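Local structure of glucose-6-phosphate isomerase like protein (Thermus thermophilus, 1WIW) at residues W59-G71 against G87-V100. The protein probably acts as a sugar-phosphate isomerase that interconverts glucose-6-phosphate or mannose-6-phosphate with fructose-6-phosphate. Sequence-based numbering, arbitrary orientation.
Sequences WGEEGTLFLLEGG and GRARVVRVGFRPGV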
# COMPACT_ATOMS: atom_id res chain seq x y z
N TRP B 59 10.88 -10.87 -13.40
CA TRP B 59 12.15 -11.56 -13.51
C TRP B 59 12.20 -12.45 -14.74
O TRP B 59 11.16 -12.93 -15.21
CB TRP B 59 12.42 -12.38 -12.25
CG TRP B 59 13.80 -12.95 -12.18
CD1 TRP B 59 14.19 -14.21 -12.54
CD2 TRP B 59 14.99 -12.27 -11.75
NE1 TRP B 59 15.55 -14.36 -12.36
CE2 TRP B 59 16.06 -13.18 -11.88
CE3 TRP B 59 15.24 -10.98 -11.28
CZ2 TRP B 59 17.38 -12.83 -11.54
CZ3 TRP B 59 16.56 -10.63 -10.95
CH2 TRP B 59 17.60 -11.56 -11.08
N GLY B 60 13.40 -12.68 -15.26
CA GLY B 60 13.55 -13.51 -16.43
C GLY B 60 14.89 -14.21 -16.50
O GLY B 60 15.90 -13.70 -16.01
N GLU B 61 14.91 -15.40 -17.10
CA GLU B 61 16.13 -16.18 -17.23
C GLU B 61 16.75 -15.98 -18.60
O GLU B 61 17.92 -16.27 -18.81
CB GLU B 61 15.83 -17.67 -17.02
CG GLU B 61 15.27 -18.01 -15.65
CD GLU B 61 16.23 -17.65 -14.53
OE1 GLU B 61 17.40 -18.08 -14.59
OE2 GLU B 61 15.81 -16.94 -13.59
N GLU B 62 15.95 -15.47 -19.54
CA GLU B 62 16.40 -15.23 -20.90
C GLU B 62 15.85 -13.92 -21.45
O GLU B 62 14.89 -13.36 -20.91
CB GLU B 62 15.95 -16.38 -21.81
CG GLU B 62 14.44 -16.57 -21.83
CD GLU B 62 13.97 -17.55 -22.90
OE1 GLU B 62 12.74 -17.76 -23.01
OE2 GLU B 62 14.83 -18.10 -23.62
N GLY B 63 16.44 -13.44 -22.54
CA GLY B 63 15.98 -12.20 -23.15
C GLY B 63 16.52 -10.93 -22.51
O GLY B 63 17.72 -10.77 -22.33
N THR B 64 15.61 -10.03 -22.16
CA THR B 64 16.00 -8.77 -21.55
C THR B 64 15.26 -8.50 -20.24
O THR B 64 14.05 -8.73 -20.14
CB THR B 64 15.72 -7.57 -22.49
OG1 THR B 64 16.41 -7.75 -23.73
CG2 THR B 64 16.19 -6.27 -21.85
N LEU B 65 16.00 -8.02 -19.26
CA LEU B 65 15.44 -7.69 -17.96
C LEU B 65 15.65 -6.20 -17.77
O LEU B 65 16.79 -5.73 -17.70
CB LEU B 65 16.15 -8.48 -16.85
CG LEU B 65 15.76 -8.26 -15.38
CD1 LEU B 65 16.29 -6.93 -14.89
CD2 LEU B 65 14.24 -8.32 -15.21
N PHE B 66 14.56 -5.45 -17.74
CA PHE B 66 14.64 -4.01 -17.55
C PHE B 66 14.62 -3.69 -16.07
O PHE B 66 13.64 -3.95 -15.37
CB PHE B 66 13.47 -3.31 -18.25
CG PHE B 66 13.53 -3.40 -19.75
CD1 PHE B 66 14.50 -2.70 -20.46
CD2 PHE B 66 12.63 -4.20 -20.44
CE1 PHE B 66 14.57 -2.79 -21.85
CE2 PHE B 66 12.70 -4.30 -21.84
CZ PHE B 66 13.67 -3.59 -22.54
N LEU B 67 15.73 -3.13 -15.59
CA LEU B 67 15.87 -2.77 -14.18
C LEU B 67 15.61 -1.26 -14.08
O LEU B 67 16.49 -0.47 -14.41
CB LEU B 67 17.29 -3.10 -13.72
CG LEU B 67 17.52 -3.60 -12.30
CD1 LEU B 67 16.60 -4.77 -12.00
CD2 LEU B 67 18.98 -4.01 -12.14
N LEU B 68 14.42 -0.89 -13.65
CA LEU B 68 14.05 0.53 -13.54
C LEU B 68 14.50 1.11 -12.20
O LEU B 68 13.74 1.12 -11.23
CB LEU B 68 12.54 0.69 -13.72
CG LEU B 68 11.95 -0.10 -14.90
CD1 LEU B 68 10.47 0.25 -15.08
CD2 LEU B 68 12.71 0.23 -16.17
N GLU B 69 15.74 1.58 -12.16
CA GLU B 69 16.33 2.13 -10.95
C GLU B 69 15.91 3.57 -10.69
O GLU B 69 16.68 4.51 -10.92
CB GLU B 69 17.85 2.05 -11.04
CG GLU B 69 18.34 0.65 -11.38
CD GLU B 69 19.85 0.55 -11.46
OE1 GLU B 69 20.35 -0.55 -11.78
OE2 GLU B 69 20.54 1.56 -11.20
N GLY B 70 14.68 3.73 -10.20
CA GLY B 70 14.14 5.05 -9.92
C GLY B 70 14.40 5.57 -8.52
O GLY B 70 13.72 6.50 -8.07
N GLY B 71 15.37 4.97 -7.83
CA GLY B 71 15.72 5.42 -6.49
C GLY B 71 15.24 4.65 -5.28
O GLY B 71 14.33 3.82 -5.36
N GLY B 87 22.14 -16.13 -14.87
CA GLY B 87 21.14 -16.34 -15.90
C GLY B 87 21.63 -15.93 -17.28
O GLY B 87 22.80 -15.58 -17.46
N ARG B 88 20.73 -15.98 -18.26
CA ARG B 88 21.08 -15.62 -19.64
C ARG B 88 20.36 -14.35 -20.09
O ARG B 88 20.47 -13.94 -21.25
CB ARG B 88 20.71 -16.77 -20.58
CG ARG B 88 21.26 -18.13 -20.17
CD ARG B 88 20.94 -19.19 -21.21
NE ARG B 88 19.52 -19.19 -21.58
CZ ARG B 88 18.53 -19.39 -20.72
NH1 ARG B 88 18.78 -19.61 -19.44
NH2 ARG B 88 17.27 -19.36 -21.15
N ALA B 89 19.64 -13.72 -19.17
CA ALA B 89 18.91 -12.50 -19.48
C ALA B 89 19.82 -11.29 -19.52
O ALA B 89 20.68 -11.12 -18.65
CB ALA B 89 17.79 -12.29 -18.47
N ARG B 90 19.64 -10.45 -20.53
CA ARG B 90 20.43 -9.23 -20.67
C ARG B 90 19.82 -8.18 -19.75
O ARG B 90 18.61 -7.95 -19.76
CB ARG B 90 20.39 -8.73 -22.11
CG ARG B 90 21.04 -7.37 -22.29
CD ARG B 90 20.75 -6.79 -23.66
NE ARG B 90 21.23 -5.42 -23.77
CZ ARG B 90 21.03 -4.64 -24.83
NH1 ARG B 90 20.36 -5.10 -25.87
NH2 ARG B 90 21.50 -3.40 -24.84
N VAL B 91 20.67 -7.54 -18.94
CA VAL B 91 20.19 -6.52 -18.02
C VAL B 91 20.33 -5.12 -18.59
O VAL B 91 21.41 -4.72 -19.04
CB VAL B 91 20.96 -6.57 -16.68
CG1 VAL B 91 20.44 -5.50 -15.74
CG2 VAL B 91 20.82 -7.95 -16.06
N VAL B 92 19.22 -4.38 -18.59
CA VAL B 92 19.22 -3.01 -19.08
C VAL B 92 18.79 -2.09 -17.95
O VAL B 92 17.63 -2.10 -17.53
CB VAL B 92 18.25 -2.83 -20.27
CG1 VAL B 92 18.22 -1.36 -20.68
CG2 VAL B 92 18.71 -3.68 -21.45
N ARG B 93 19.73 -1.30 -17.46
CA ARG B 93 19.49 -0.38 -16.36
C ARG B 93 18.95 0.96 -16.84
O ARG B 93 19.58 1.64 -17.65
CB ARG B 93 20.79 -0.14 -15.58
CG ARG B 93 21.41 -1.39 -14.97
CD ARG B 93 22.76 -1.06 -14.37
NE ARG B 93 22.66 -0.04 -13.33
CZ ARG B 93 23.67 0.69 -12.89
NH1 ARG B 93 24.89 0.53 -13.40
NH2 ARG B 93 23.47 1.59 -11.94
N VAL B 94 17.78 1.33 -16.33
CA VAL B 94 17.13 2.58 -16.68
C VAL B 94 16.89 3.36 -15.39
O VAL B 94 16.16 2.89 -14.51
CB VAL B 94 15.77 2.30 -17.37
CG1 VAL B 94 15.14 3.60 -17.82
CG2 VAL B 94 15.96 1.36 -18.54
N GLY B 95 17.49 4.54 -15.28
CA GLY B 95 17.32 5.33 -14.07
C GLY B 95 18.00 6.69 -14.10
O GLY B 95 18.24 7.24 -15.17
N PHE B 96 18.31 7.23 -12.93
CA PHE B 96 18.96 8.54 -12.87
C PHE B 96 20.44 8.52 -12.52
O PHE B 96 21.14 9.50 -12.75
CB PHE B 96 18.23 9.44 -11.87
CG PHE B 96 18.20 8.90 -10.48
CD1 PHE B 96 17.24 7.96 -10.11
CD2 PHE B 96 19.13 9.31 -9.54
CE1 PHE B 96 17.22 7.44 -8.81
CE2 PHE B 96 19.12 8.80 -8.24
CZ PHE B 96 18.17 7.86 -7.88
N ARG B 97 20.93 7.41 -11.97
CA ARG B 97 22.35 7.33 -11.62
C ARG B 97 23.19 7.34 -12.90
O ARG B 97 22.78 6.81 -13.93
CB ARG B 97 22.64 6.06 -10.81
CG ARG B 97 21.94 6.03 -9.46
CD ARG B 97 22.46 4.90 -8.58
NE ARG B 97 21.73 4.79 -7.32
CZ ARG B 97 21.67 5.75 -6.39
NH1 ARG B 97 22.30 6.90 -6.57
NH2 ARG B 97 20.97 5.55 -5.28
N PRO B 98 24.39 7.93 -12.84
CA PRO B 98 25.32 8.04 -13.96
C PRO B 98 25.74 6.72 -14.62
O PRO B 98 26.17 6.72 -15.78
CB PRO B 98 26.51 8.79 -13.36
CG PRO B 98 26.48 8.37 -11.93
CD PRO B 98 25.01 8.46 -11.61
N GLY B 99 25.62 5.62 -13.89
CA GLY B 99 26.02 4.33 -14.44
C GLY B 99 24.97 3.56 -15.24
O GLY B 99 25.27 2.48 -15.75
N VAL B 100 23.76 4.10 -15.35
CA VAL B 100 22.69 3.42 -16.08
C VAL B 100 22.86 3.48 -17.59
O VAL B 100 23.58 4.34 -18.10
CB VAL B 100 21.30 4.01 -15.73
CG1 VAL B 100 21.06 3.90 -14.23
CG2 VAL B 100 21.21 5.46 -16.19
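Neighbouring parallel strands of the N-terminal SIS-type domain, 64-70 and 90-95, pair here, T64 lying beside R90 and E69 beside G95. Hydrogen bonds run from R90 N to G63 O and from L65 N to R90 O, and onward through V92 and L67 to V94 N, whose bond to L67 O is almost straight (2.9 Å, 179°). The last, E69 N to V94 O, is weak, at a point where the backbone bends through inverse gamma turns centred on L68 and E69. Helix 76-83 links the strands in a beta-alpha-beta crossover, the unit from which the SIS alpha/beta sandwich is built, and touches L67 and E69. On the other face, where helix 110-121 covers F66 and L68, T64 CG2 meets V92 CG2 at 3.6 Å and also lies over one face of the F66 ring. Next along, F66 CD1 touches V92 CB at 3.8 Å, and L68 CD2 comes alongside V94 CB. Near the C-terminal ends of the strands, R93 grips the E69 carboxylate side-on: NE bonds to OE1 at 2.8 Å, that oxygen standing somewhat out of the guanidinium plane, while NH2 meets the syn lone pair of OE2 at 3.0 Å, with OE2 in the plane. The bend at chi3 (59°) turns the R93 guanidinium back toward the extended E69 chain, the two planes 31° apart. A leucine in place of R93 would probably leave the buried E69 carboxylate without its charged mate and free to turn. Beyond the strand, F96 sets its ring edge against the backbone, CE1 lying 3.2 Å from G71 N. At the opposite end, R88 N bonds to E61 O, and the R88 guanidinium folds back so that one face lies over this same oxygen; its NH2 lies in a long salt bridge, 3.7 Å, with E62 OE2.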